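Local coordinates for protein extracellular invertase (Aspergillus kawachii, PDB 5XH8) that probably cleaves the terminal beta-fructofuranoside bond of sucrose and also transfers the fructosyl group to make fructooligosaccharides such as 1-kestose, at residues F311-F316 against T369-R374; A96-S101 against S119-H124; G294-S297 against S301-F304; L389-G394 against G407-Q412. All coordinates share one frame; numbering follows the deposited sequence.

Overall arrangement
Interactions 1 to 3 belong to the propeller of this family 32 enzyme, and interaction 4 packs helix 388-391 on strand 408-418, which shares a sheet with strand 366-385 of interaction 1. Interaction 1 is central and buried, a carboxylate-guanidinium pair beside a sodium site. Interaction 2, a surface contact, its centre about 23 Å from that of interaction 1, is purely apolar and borders bound glycerol. Interaction 3 is a hairpin near the periphery, combining backbone hydrogen bonds with a greasy face. Interaction 4 is made mostly through methyl groups. Interactions 2 and 4 lie on opposite sides of the chain's centre, their centres about 42 Å apart.

Interaction 1 of 4, residues F311-F316 against T369-R374; sequences FLDWGF and TLLLPR. With NA (sodium ion), chain B.
D313 and R374 meet in a buried salt bridge in which the end of the guanidinium closes on a single carboxylate oxygen. OD2 of D313 accepts from R374 NH1 at 3.0 Å through its anti lone pair, and from R374 NH2 at 3.1 Å nearly in line with the C-O bond. Both bonds lie in the guanidinium plane, and the carboxylate is tilted only 21° from it, so the two flat groups are nearly coplanar. The arginine gets there with a chain extended from CG to NE, crossing the aspartate at about a right angle. The CD1 methyl of L371 rests against D313 OD2 at 3.7 Å and gives the carboxylate an apolar neighbour.

A second shell fixes both partners. With D313 CG anti to the backbone N (chi1 -163°), OD1 accepts a hydrogen bond from G315 N at 2.8 Å, and S318 OG also bonds to OD1. On the arginine side, NH2 makes a second salt bridge with E552, and NE bonds to Y554 OH. S562 OG hydrogen-bonds to both D313 OD2 and R374 NH2, tying the two ends of the bridge together.

The turn that D313 holds also presents carbonyls to sodium: G315 O lies 2.4 Å and F316 O 2.9 Å from the ion, and H287 O and S318 O add two more ligands. Water 1 completes the link, donating to D313 O and binding the metal. The arrangement is an Asx turn beside a sodium site, at the seam where the beta-propeller of family 32 meets its C-terminal beta-sandwich.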
loop_
_atom_site.group_PDB
_atom_site.type_symbol
_atom_site.label_atom_id
_atom_site.label_comp_id
_atom_site.label_asym_id
_atom_site.label_seq_id
_atom_site.Cartn_x
_atom_site.Cartn_y
_atom_site.Cartn_z
ATOM N N PHE A 311 -30.056 19.078 -8.016
ATOM C CA PHE A 311 -30.137 17.841 -7.242
ATOM C C PHE A 311 -30.620 16.714 -8.148
ATOM O O PHE A 311 -31.581 16.889 -8.904
ATOM C CB PHE A 311 -31.089 17.988 -6.060
ATOM C CG PHE A 311 -30.505 18.715 -4.890
ATOM C CD1 PHE A 311 -30.470 20.107 -4.868
ATOM C CD2 PHE A 311 -30.009 18.017 -3.783
ATOM C CE1 PHE A 311 -29.943 20.780 -3.789
ATOM C CE2 PHE A 311 -29.479 18.697 -2.689
ATOM C CZ PHE A 311 -29.451 20.083 -2.688
ATOM N N LEU A 312 -29.923 15.576 -8.123
ATOM C CA LEU A 312 -30.443 14.348 -8.700
ATOM C C LEU A 312 -31.633 13.818 -7.863
ATOM O O LEU A 312 -32.571 13.172 -8.395
ATOM C CB LEU A 312 -29.323 13.319 -8.805
ATOM C CG LEU A 312 -29.673 11.952 -9.379
ATOM C CD1 LEU A 312 -30.287 12.049 -10.770
ATOM C CD2 LEU A 312 -28.428 11.105 -9.391
ATOM N N ASP A 313 -31.579 14.059 -6.564
ATOM C CA ASP A 313 -32.737 13.802 -5.694
ATOM C C ASP A 313 -32.650 14.709 -4.480
ATOM O O ASP A 313 -31.613 14.750 -3.805
ATOM C CB ASP A 313 -32.869 12.329 -5.250
ATOM C CG ASP A 313 -34.267 12.023 -4.717
ATOM O OD1 ASP A 313 -34.533 12.349 -3.539
ATOM O OD2 ASP A 313 -35.113 11.514 -5.480
ATOM N N TRP A 314 -33.744 15.431 -4.221
ATOM C CA TRP A 314 -33.829 16.387 -3.113
ATOM C C TRP A 314 -34.046 15.726 -1.752
ATOM O O TRP A 314 -33.995 16.415 -0.728
ATOM C CB TRP A 314 -34.941 17.446 -3.372
ATOM C CG TRP A 314 -34.594 18.491 -4.386
ATOM C CD1 TRP A 314 -34.780 18.423 -5.740
ATOM C CD2 TRP A 314 -34.014 19.767 -4.127
ATOM N NE1 TRP A 314 -34.333 19.570 -6.335
ATOM C CE2 TRP A 314 -33.866 20.417 -5.369
ATOM C CE3 TRP A 314 -33.603 20.429 -2.960
ATOM C CZ2 TRP A 314 -33.321 21.694 -5.481
ATOM C CZ3 TRP A 314 -33.066 21.696 -3.068
ATOM C CH2 TRP A 314 -32.922 22.315 -4.326
ATOM N N GLY A 315 -34.288 14.413 -1.717
ATOM C CA GLY A 315 -34.503 13.716 -0.441
ATOM C C GLY A 315 -33.354 13.887 0.537
ATOM O O GLY A 315 -32.169 13.814 0.151
ATOM N N PHE A 316 -33.688 14.170 1.788
ATOM C CA PHE A 316 -32.692 14.248 2.865
ATOM C C PHE A 316 -31.867 12.933 2.918
ATOM O O PHE A 316 -30.638 12.986 2.964
ATOM C CB PHE A 316 -33.371 14.552 4.211
ATOM C CG PHE A 316 -32.418 14.683 5.371
ATOM C CD1 PHE A 316 -31.953 13.538 6.054
ATOM C CD2 PHE A 316 -31.997 15.935 5.808
ATOM C CE1 PHE A 316 -31.092 13.645 7.125
ATOM C CE2 PHE A 316 -31.125 16.051 6.880
ATOM C CZ PHE A 316 -30.684 14.908 7.546
ATOM N N THR A 369 -33.207 1.179 0.690
ATOM C CA THR A 369 -33.531 0.730 -0.648
ATOM C C THR A 369 -32.758 1.581 -1.635
ATOM O O THR A 369 -32.259 2.647 -1.261
ATOM C CB THR A 369 -35.043 0.853 -0.921
ATOM O OG1 THR A 369 -35.368 0.249 -2.174
ATOM C CG2 THR A 369 -35.485 2.307 -0.939
ATOM N N LEU A 370 -32.643 1.096 -2.877
ATOM C CA LEU A 370 -32.307 1.971 -3.979
ATOM C C LEU A 370 -33.610 2.544 -4.501
ATOM O O LEU A 370 -34.677 1.907 -4.389
ATOM C CB LEU A 370 -31.605 1.213 -5.115
ATOM C CG LEU A 370 -30.310 0.483 -4.779
ATOM C CD1 LEU A 370 -29.582 0.057 -6.055
ATOM C CD2 LEU A 370 -29.411 1.338 -3.910
ATOM N N LEU A 371 -33.524 3.734 -5.077
ATOM C CA LEU A 371 -34.668 4.308 -5.792
ATOM C C LEU A 371 -34.815 3.682 -7.190
ATOM O O LEU A 371 -33.978 2.868 -7.631
ATOM C CB LEU A 371 -34.524 5.822 -5.854
ATOM C CG LEU A 371 -34.413 6.485 -4.472
ATOM C CD1 LEU A 371 -34.344 7.999 -4.636
ATOM C CD2 LEU A 371 -35.583 6.099 -3.579
ATOM N N LEU A 372 -35.915 4.008 -7.866
ATOM C CA LEU A 372 -36.173 3.478 -9.193
ATOM C C LEU A 372 -35.006 3.873 -10.140
ATOM O O LEU A 372 -34.467 4.972 -10.028
ATOM C CB LEU A 372 -37.472 4.066 -9.773
ATOM C CG LEU A 372 -38.783 3.847 -9.009
ATOM C CD1 LEU A 372 -39.843 4.764 -9.602
ATOM C CD2 LEU A 372 -39.166 2.377 -9.043
ATOM N N PRO A 373 -34.624 2.982 -11.063
ATOM C CA PRO A 373 -33.592 3.372 -12.017
ATOM C C PRO A 373 -34.059 4.592 -12.784
ATOM O O PRO A 373 -35.242 4.643 -13.183
ATOM C CB PRO A 373 -33.488 2.161 -12.951
ATOM C CG PRO A 373 -34.772 1.408 -12.773
ATOM C CD PRO A 373 -35.163 1.642 -11.342
ATOM N N ARG A 374 -33.162 5.556 -12.990
ATOM C CA ARG A 374 -33.501 6.794 -13.686
ATOM C C ARG A 374 -32.634 6.962 -14.950
ATOM O O ARG A 374 -31.410 6.750 -14.916
ATOM C CB ARG A 374 -33.321 7.992 -12.778
ATOM C CG ARG A 374 -34.310 8.018 -11.635
ATOM C CD ARG A 374 -34.041 9.063 -10.582
ATOM N NE ARG A 374 -35.033 8.898 -9.510
ATOM C CZ ARG A 374 -35.061 9.571 -8.364
ATOM N NH1 ARG A 374 -34.149 10.483 -8.071
ATOM N NH2 ARG A 374 -36.026 9.312 -7.500
HETATM NA NA NA B . -29.807 13.876 0.383
HETATM O O HOH W 1 -30.005 15.323 -1.543
#

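Interaction 2 of 4, residues A96-S101 against S119-H124; sequences AVFDGS and SYLPIH
The extended strand that carries F98 faces an irregular loop in which L121 and I123 flank P122, whose peptide bond to L121 is cis, and the backbones stay apart while the side chains reach across. F98 is the hub. Its ring meets I123 from the opposite direction, CE2 lying 4.0 Å from the CD1 methyl of I123, and its far corner, CZ, lies 4.4 Å from CD2 of L121. Both methyls approach the ring obliquely.

The ring is placed by a chi1 of -82°, which leaves CG beside the backbone N and sends the phenyl out toward the loop. I123 answers with CG1 anti to its carbonyl carbon (chi1 -58°) and CD1 stretched on from it, so that its outermost methyl does the touching. Strand 96-103 is an edge strand of a four-stranded antiparallel sheet, one blade of the five-bladed propeller of glycoside hydrolase family 32, and the loop 119-124 leaves the neighbouring strand 112-118. V118 of that strand packs against both F98 and I123, and so do E134 and R170. R170 begins the Arg-Asp-Pro sequence characteristic of this family, which suggests that the contact borders the substrate pocket at the propeller centre.

Bound glycerol, probably from the crystallisation liquor, fits this placement: glycerol hydroxyls are hydrogen-bonded to D99 N and to I123 O, and F98 itself approaches glycerol. L121 is exposed to solvent at the outer end of the cluster. On the other flank of the loop, Y120 OH hydrogen-bonds to N92 OD1 of the second subunit.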
loop_
_atom_site.group_PDB
_atom_site.type_symbol
_atom_site.label_atom_id
_atom_site.label_comp_id
_atom_site.label_asym_id
_atom_site.label_seq_id
_atom_site.Cartn_x
_atom_site.Cartn_y
_atom_site.Cartn_z
ATOM N N ALA A 96 -12.386 -3.315 5.403
ATOM C CA ALA A 96 -13.640 -3.061 4.696
ATOM C C ALA A 96 -13.474 -3.046 3.187
ATOM O O ALA A 96 -12.357 -2.822 2.663
ATOM C CB ALA A 96 -14.254 -1.739 5.175
ATOM N N VAL A 97 -14.593 -3.296 2.515
ATOM C CA VAL A 97 -14.723 -3.123 1.088
ATOM C C VAL A 97 -15.621 -1.915 0.884
ATOM O O VAL A 97 -16.793 -1.925 1.303
ATOM C CB VAL A 97 -15.374 -4.339 0.421
ATOM C CG1 VAL A 97 -15.763 -4.035 -1.042
ATOM C CG2 VAL A 97 -14.442 -5.534 0.492
ATOM N N PHE A 98 -15.073 -0.885 0.246
ATOM C CA PHE A 98 -15.831 0.317 -0.113
ATOM C C PHE A 98 -16.219 0.245 -1.601
ATOM O O PHE A 98 -16.019 -0.782 -2.267
ATOM C CB PHE A 98 -15.015 1.571 0.249
ATOM C CG PHE A 98 -15.100 2.013 1.712
ATOM C CD1 PHE A 98 -15.736 1.244 2.720
ATOM C CD2 PHE A 98 -14.488 3.202 2.091
ATOM C CE1 PHE A 98 -15.753 1.690 4.042
ATOM C CE2 PHE A 98 -14.512 3.640 3.416
ATOM C CZ PHE A 98 -15.154 2.897 4.386
ATOM N N ASP A 99 -16.810 1.314 -2.119
ATOM C CA ASP A 99 -17.387 1.301 -3.453
ATOM C C ASP A 99 -16.331 1.037 -4.532
ATOM O O ASP A 99 -15.173 1.398 -4.378
ATOM C CB ASP A 99 -18.050 2.661 -3.774
ATOM C CG ASP A 99 -19.284 2.957 -2.925
ATOM O OD1 ASP A 99 -19.914 1.992 -2.432
ATOM O OD2 ASP A 99 -19.620 4.159 -2.768
ATOM N N GLY A 100 -16.779 0.456 -5.637
ATOM C CA GLY A 100 -15.975 0.314 -6.828
ATOM C C GLY A 100 -16.850 0.324 -8.063
ATOM O O GLY A 100 -18.104 0.295 -7.964
ATOM N N SER A 101 -16.188 0.336 -9.222
ATOM C CA SER A 101 -16.860 0.276 -10.495
ATOM C C SER A 101 -16.164 -0.728 -11.408
ATOM O O SER A 101 -15.019 -1.154 -11.148
ATOM C CB SER A 101 -16.919 1.670 -11.139
ATOM O OG SER A 101 -15.636 2.251 -11.228
ATOM N N SER A 119 -8.042 -0.559 4.910
ATOM C CA SER A 119 -7.139 -1.169 5.893
ATOM C C SER A 119 -7.145 -0.532 7.293
ATOM O O SER A 119 -6.602 -1.127 8.236
ATOM C CB SER A 119 -5.724 -1.150 5.351
ATOM O OG SER A 119 -5.635 -1.866 4.142
ATOM N N TYR A 120 -7.736 0.655 7.433
ATOM C CA TYR A 120 -7.761 1.402 8.709
ATOM C C TYR A 120 -9.043 2.206 8.815
ATOM O O TYR A 120 -9.466 2.829 7.837
ATOM C CB TYR A 120 -6.578 2.384 8.841
ATOM C CG TYR A 120 -5.262 1.674 8.872
ATOM C CD1 TYR A 120 -4.765 1.119 10.060
ATOM C CD2 TYR A 120 -4.526 1.500 7.704
ATOM C CE1 TYR A 120 -3.577 0.404 10.065
ATOM C CE2 TYR A 120 -3.343 0.764 7.698
ATOM C CZ TYR A 120 -2.871 0.222 8.870
ATOM O OH TYR A 120 -1.693 -0.482 8.858
ATOM N N LEU A 121 -9.626 2.188 10.008
ATOM C CA LEU A 121 -10.801 2.979 10.363
ATOM C C LEU A 121 -10.486 3.665 11.722
ATOM O O LEU A 121 -9.649 3.178 12.460
ATOM C CB LEU A 121 -12.022 2.068 10.498
ATOM C CG LEU A 121 -12.661 1.529 9.220
ATOM C CD1 LEU A 121 -13.792 0.560 9.569
ATOM C CD2 LEU A 121 -13.215 2.661 8.359
ATOM N N PRO A 122 -11.108 4.800 12.046
ATOM C CA PRO A 122 -12.172 5.454 11.247
ATOM C C PRO A 122 -11.641 6.310 10.108
ATOM O O PRO A 122 -10.482 6.674 10.096
ATOM C CB PRO A 122 -12.863 6.357 12.281
ATOM C CG PRO A 122 -11.778 6.717 13.229
ATOM C CD PRO A 122 -10.894 5.479 13.341
ATOM N N ILE A 123 -12.519 6.653 9.173
ATOM C CA ILE A 123 -12.189 7.535 8.075
ATOM C C ILE A 123 -13.309 8.565 8.022
ATOM O O ILE A 123 -14.492 8.199 7.899
ATOM C CB ILE A 123 -12.147 6.761 6.724
ATOM C CG1 ILE A 123 -11.127 5.600 6.759
ATOM C CG2 ILE A 123 -11.882 7.708 5.562
ATOM C CD1 ILE A 123 -11.393 4.573 5.680
ATOM N N HIS A 124 -12.948 9.843 8.112
ATOM C CA HIS A 124 -13.935 10.923 7.967
ATOM C C HIS A 124 -13.262 12.248 7.619
ATOM O O HIS A 124 -12.169 12.522 8.072
ATOM C CB HIS A 124 -14.794 11.070 9.230
ATOM C CG HIS A 124 -16.073 11.802 9.000
ATOM N ND1 HIS A 124 -16.257 13.113 9.382
ATOM C CD2 HIS A 124 -17.224 11.421 8.395
ATOM C CE1 HIS A 124 -17.474 13.502 9.050
ATOM N NE2 HIS A 124 -18.081 12.497 8.445
#

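Interaction 3 of 4, residues G294-S297 against S301-F304; sequences GTVS and SVSF
V296 and S297 run antiparallel to F304 and S303 across a hairpin, the strand axes 4.8 Å apart with their directions at 172°. V296 with F304 is a non-hydrogen-bonded pair and S297 with S303 a hydrogen-bonded one. The latter is closed by S297 N to S303 O at 3.1 Å and by S303 N to S297 O at 2.9 Å. Beside the first of these, on the side of the V296-F304 pair, V296 CA comes within 3.2 Å of S303 O, the same oxygen, in a CA-H...O contact.

One face of the hairpin is apolar. The F304 ring, thrown back along the opposing strand with CG anti to the backbone N (chi1 173°), slides beside G294, where CE1 is 3.5 Å from the glycine CA. The absence of a side chain at G294 leaves room for that ring. V296 meets the ring at its edge, CG2 standing 4.2 Å from CD1 of F304. Its other methyl, CG1, presses on CG2 of V302 at 3.3 Å, tighter than ordinary van der Waals contact. Beyond the hairpin, L183 packs on both valines, while F304 meets W226 edge-to-face and also touches the ring of W225.

The other face carries S297 and S303 side by side, the OG of S297 4.0 Å from CB of S303. That hydroxyl finds its partner in N305 ND2.

Strands 286-298 and 302-311 form the outer hairpin of a propeller blade. The chemistry divides cleanly: backbone amides set the register, hydroxyls occupy one face, and the valines and phenylalanine of the other bind the hairpin to helix 178-184 and strand 219-227.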
loop_
_atom_site.group_PDB
_atom_site.type_symbol
_atom_site.label_atom_id
_atom_site.label_comp_id
_atom_site.label_asym_id
_atom_site.label_seq_id
_atom_site.Cartn_x
_atom_site.Cartn_y
_atom_site.Cartn_z
ATOM N N GLY A 294 -20.835 20.733 -16.976
ATOM C CA GLY A 294 -19.658 21.547 -17.146
ATOM C C GLY A 294 -18.942 21.368 -18.457
ATOM O O GLY A 294 -19.157 20.387 -19.181
ATOM N N THR A 295 -18.083 22.337 -18.762
ATOM C CA THR A 295 -17.256 22.269 -19.963
ATOM C C THR A 295 -15.881 21.845 -19.510
ATOM O O THR A 295 -15.468 22.121 -18.383
ATOM C CB THR A 295 -17.186 23.623 -20.715
ATOM O OG1 THR A 295 -16.717 24.636 -19.822
ATOM C CG2 THR A 295 -18.573 24.044 -21.270
ATOM N N VAL A 296 -15.170 21.185 -20.407
ATOM C CA VAL A 296 -13.854 20.692 -20.128
ATOM C C VAL A 296 -12.861 21.407 -21.022
ATOM O O VAL A 296 -12.971 21.340 -22.228
ATOM C CB VAL A 296 -13.796 19.179 -20.367
ATOM C CG1 VAL A 296 -12.419 18.644 -20.028
ATOM C CG2 VAL A 296 -14.837 18.489 -19.493
ATOM N N SER A 297 -11.888 22.071 -20.417
ATOM C CA SER A 297 -10.813 22.754 -21.137
ATOM C C SER A 297 -9.461 22.233 -20.661
ATOM O O SER A 297 -9.378 21.527 -19.656
ATOM C CB SER A 297 -10.885 24.242 -20.850
ATOM O OG SER A 297 -10.724 24.463 -19.462
ATOM N N SER A 301 -3.063 21.389 -17.692
ATOM C CA SER A 301 -3.890 20.315 -17.110
ATOM C C SER A 301 -5.379 20.515 -17.394
ATOM O O SER A 301 -5.876 21.645 -17.511
ATOM C CB SER A 301 -3.656 20.202 -15.615
ATOM O OG SER A 301 -4.034 21.398 -14.977
ATOM N N VAL A 302 -6.081 19.401 -17.507
ATOM C CA VAL A 302 -7.496 19.413 -17.830
ATOM C C VAL A 302 -8.342 19.874 -16.627
ATOM O O VAL A 302 -7.988 19.667 -15.463
ATOM C CB VAL A 302 -7.934 18.046 -18.403
ATOM C CG1 VAL A 302 -8.081 17.002 -17.297
ATOM C CG2 VAL A 302 -9.210 18.175 -19.202
ATOM N N SER A 303 -9.450 20.527 -16.938
ATOM C CA SER A 303 -10.303 21.165 -15.957
ATOM C C SER A 303 -11.779 20.996 -16.330
ATOM O O SER A 303 -12.136 21.166 -17.497
ATOM C CB SER A 303 -9.966 22.645 -15.926
ATOM O OG SER A 303 -10.098 23.116 -14.624
ATOM N N PHE A 304 -12.616 20.677 -15.337
ATOM C CA PHE A 304 -14.067 20.621 -15.486
ATOM C C PHE A 304 -14.611 21.910 -14.888
ATOM O O PHE A 304 -14.342 22.215 -13.742
ATOM C CB PHE A 304 -14.612 19.399 -14.735
ATOM C CG PHE A 304 -16.114 19.313 -14.682
ATOM C CD1 PHE A 304 -16.834 18.850 -15.766
ATOM C CD2 PHE A 304 -16.793 19.640 -13.519
ATOM C CE1 PHE A 304 -18.226 18.752 -15.710
ATOM C CE2 PHE A 304 -18.176 19.537 -13.450
ATOM C CZ PHE A 304 -18.900 19.092 -14.556
#

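Interaction 4 of 4, residues L389-G394 against G407-Q412; sequences LARESG and GTVELQ
A charged group lies against a methyl: the guanidinium of R391 reaches V409 obliquely, its NH2 only 3.4 Å from CG1 of the valine. The bend is at chi2 (-81°), which brings an otherwise extended chain across V409. D386 holds the guanidinium there through a salt bridge to the same NH2.

Below the arginine the packing is apolar. A390 directs its CB at the strand and meets CG2, the second methyl of V409, at 4.0 Å. Thus each V409 branch serves a different helix residue. V384, on the neighbouring strand 366-385, packs against both A390 and V409.

Helix 388-391, a single short turn, follows strand 366-385 and precedes the hairpin of strands 398-403 and 408-418, the second of which lies beside 366-385 in the same sheet. At the foot of that hairpin G407 and T408 both face D403, a G1 beta bulge.

Further along the strand, L411 sets CD2 3.9 Å from A390 O, a carbonyl that also accepts a hydrogen bond from W397 NE1. After the helix, E392 forms a salt bridge with R525.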
loop_
_atom_site.group_PDB
_atom_site.type_symbol
_atom_site.label_atom_id
_atom_site.label_comp_id
_atom_site.label_asym_id
_atom_site.label_seq_id
_atom_site.Cartn_x
_atom_site.Cartn_y
_atom_site.Cartn_z
ATOM N N LEU A 389 -36.739 35.377 -14.318
ATOM C CA LEU A 389 -36.889 33.980 -13.896
ATOM C C LEU A 389 -36.045 33.054 -14.759
ATOM O O LEU A 389 -35.326 32.201 -14.233
ATOM C CB LEU A 389 -38.348 33.531 -13.952
ATOM C CG LEU A 389 -39.341 34.250 -13.039
ATOM C CD1 LEU A 389 -40.737 33.736 -13.341
ATOM C CD2 LEU A 389 -39.014 34.078 -11.568
ATOM N N ALA A 390 -36.130 33.236 -16.074
ATOM C CA ALA A 390 -35.382 32.414 -17.019
ATOM C C ALA A 390 -33.876 32.692 -17.021
ATOM O O ALA A 390 -33.090 31.788 -17.290
ATOM C CB ALA A 390 -35.941 32.576 -18.422
ATOM N N ARG A 391 -33.491 33.935 -16.723
ATOM C CA ARG A 391 -32.101 34.406 -16.864
ATOM C C ARG A 391 -31.274 34.313 -15.584
ATOM O O ARG A 391 -30.090 34.624 -15.617
ATOM C CB ARG A 391 -32.073 35.877 -17.360
ATOM C CG ARG A 391 -32.494 36.073 -18.805
ATOM C CD ARG A 391 -31.363 35.770 -19.773
ATOM N NE ARG A 391 -31.834 35.811 -21.156
ATOM C CZ ARG A 391 -31.074 35.583 -22.223
ATOM N NH1 ARG A 391 -29.790 35.274 -22.087
ATOM N NH2 ARG A 391 -31.601 35.647 -23.443
ATOM N N GLU A 392 -31.869 33.900 -14.467
ATOM C CA GLU A 392 -31.143 33.841 -13.203
ATOM C C GLU A 392 -29.930 32.929 -13.384
ATOM O O GLU A 392 -30.021 31.908 -14.068
ATOM C CB GLU A 392 -32.055 33.315 -12.098
ATOM C CG GLU A 392 -31.436 33.298 -10.715
ATOM C CD GLU A 392 -32.456 33.026 -9.632
ATOM O OE1 GLU A 392 -32.068 32.506 -8.568
ATOM O OE2 GLU A 392 -33.654 33.318 -9.828
ATOM N N SER A 393 -28.788 33.342 -12.841
ATOM C CA SER A 393 -27.544 32.585 -12.980
ATOM C C SER A 393 -27.270 31.829 -11.668
ATOM O O SER A 393 -27.918 32.063 -10.654
ATOM C CB SER A 393 -26.401 33.533 -13.306
ATOM O OG SER A 393 -26.218 34.406 -12.220
ATOM N N GLY A 394 -26.309 30.919 -11.695
ATOM C CA GLY A 394 -26.008 30.091 -10.527
ATOM C C GLY A 394 -27.183 29.199 -10.168
ATOM O O GLY A 394 -27.449 28.972 -8.991
ATOM N N GLY A 407 -39.773 36.955 -28.073
ATOM C CA GLY A 407 -39.464 37.361 -26.695
ATOM C C GLY A 407 -39.099 36.178 -25.791
ATOM O O GLY A 407 -39.156 36.295 -24.566
ATOM N N THR A 408 -38.699 35.056 -26.401
ATOM C CA THR A 408 -38.512 33.782 -25.704
ATOM C C THR A 408 -37.046 33.344 -25.646
ATOM O O THR A 408 -36.180 33.931 -26.304
ATOM C CB THR A 408 -39.329 32.649 -26.376
ATOM O OG1 THR A 408 -38.944 32.503 -27.748
ATOM C CG2 THR A 408 -40.825 32.922 -26.307
ATOM N N VAL A 409 -36.794 32.306 -24.845
ATOM C CA VAL A 409 -35.516 31.566 -24.823
ATOM C C VAL A 409 -35.764 30.046 -24.808
ATOM O O VAL A 409 -36.817 29.588 -24.352
ATOM C CB VAL A 409 -34.633 31.930 -23.600
ATOM C CG1 VAL A 409 -34.090 33.342 -23.729
ATOM C CG2 VAL A 409 -35.385 31.780 -22.279
ATOM N N GLU A 410 -34.813 29.278 -25.332
ATOM C CA GLU A 410 -34.747 27.839 -25.080
ATOM C C GLU A 410 -33.811 27.591 -23.888
ATOM O O GLU A 410 -32.661 28.061 -23.872
ATOM C CB GLU A 410 -34.231 27.086 -26.292
ATOM C CG GLU A 410 -34.409 25.584 -26.155
ATOM C CD GLU A 410 -34.002 24.823 -27.387
ATOM O OE1 GLU A 410 -33.018 25.229 -28.037
ATOM O OE2 GLU A 410 -34.660 23.813 -27.708
ATOM N N LEU A 411 -34.311 26.866 -22.889
ATOM C CA LEU A 411 -33.506 26.501 -21.729
ATOM C C LEU A 411 -33.014 25.076 -21.854
ATOM O O LEU A 411 -33.628 24.243 -22.543
ATOM C CB LEU A 411 -34.296 26.657 -20.439
ATOM C CG LEU A 411 -34.754 28.061 -20.040
ATOM C CD1 LEU A 411 -35.401 28.004 -18.665
ATOM C CD2 LEU A 411 -33.598 29.064 -20.060
ATOM N N GLN A 412 -31.892 24.817 -21.185
ATOM C CA GLN A 412 -31.281 23.491 -21.121
ATOM C C GLN A 412 -31.063 23.118 -19.654
ATOM O O GLN A 412 -30.675 23.959 -18.843
ATOM C CB GLN A 412 -29.949 23.512 -21.855
ATOM C CG GLN A 412 -29.338 22.152 -22.131
ATOM C CD GLN A 412 -27.857 22.243 -22.461
ATOM O OE1 GLN A 412 -27.051 22.715 -21.663
ATOM N NE2 GLN A 412 -27.501 21.795 -23.637
#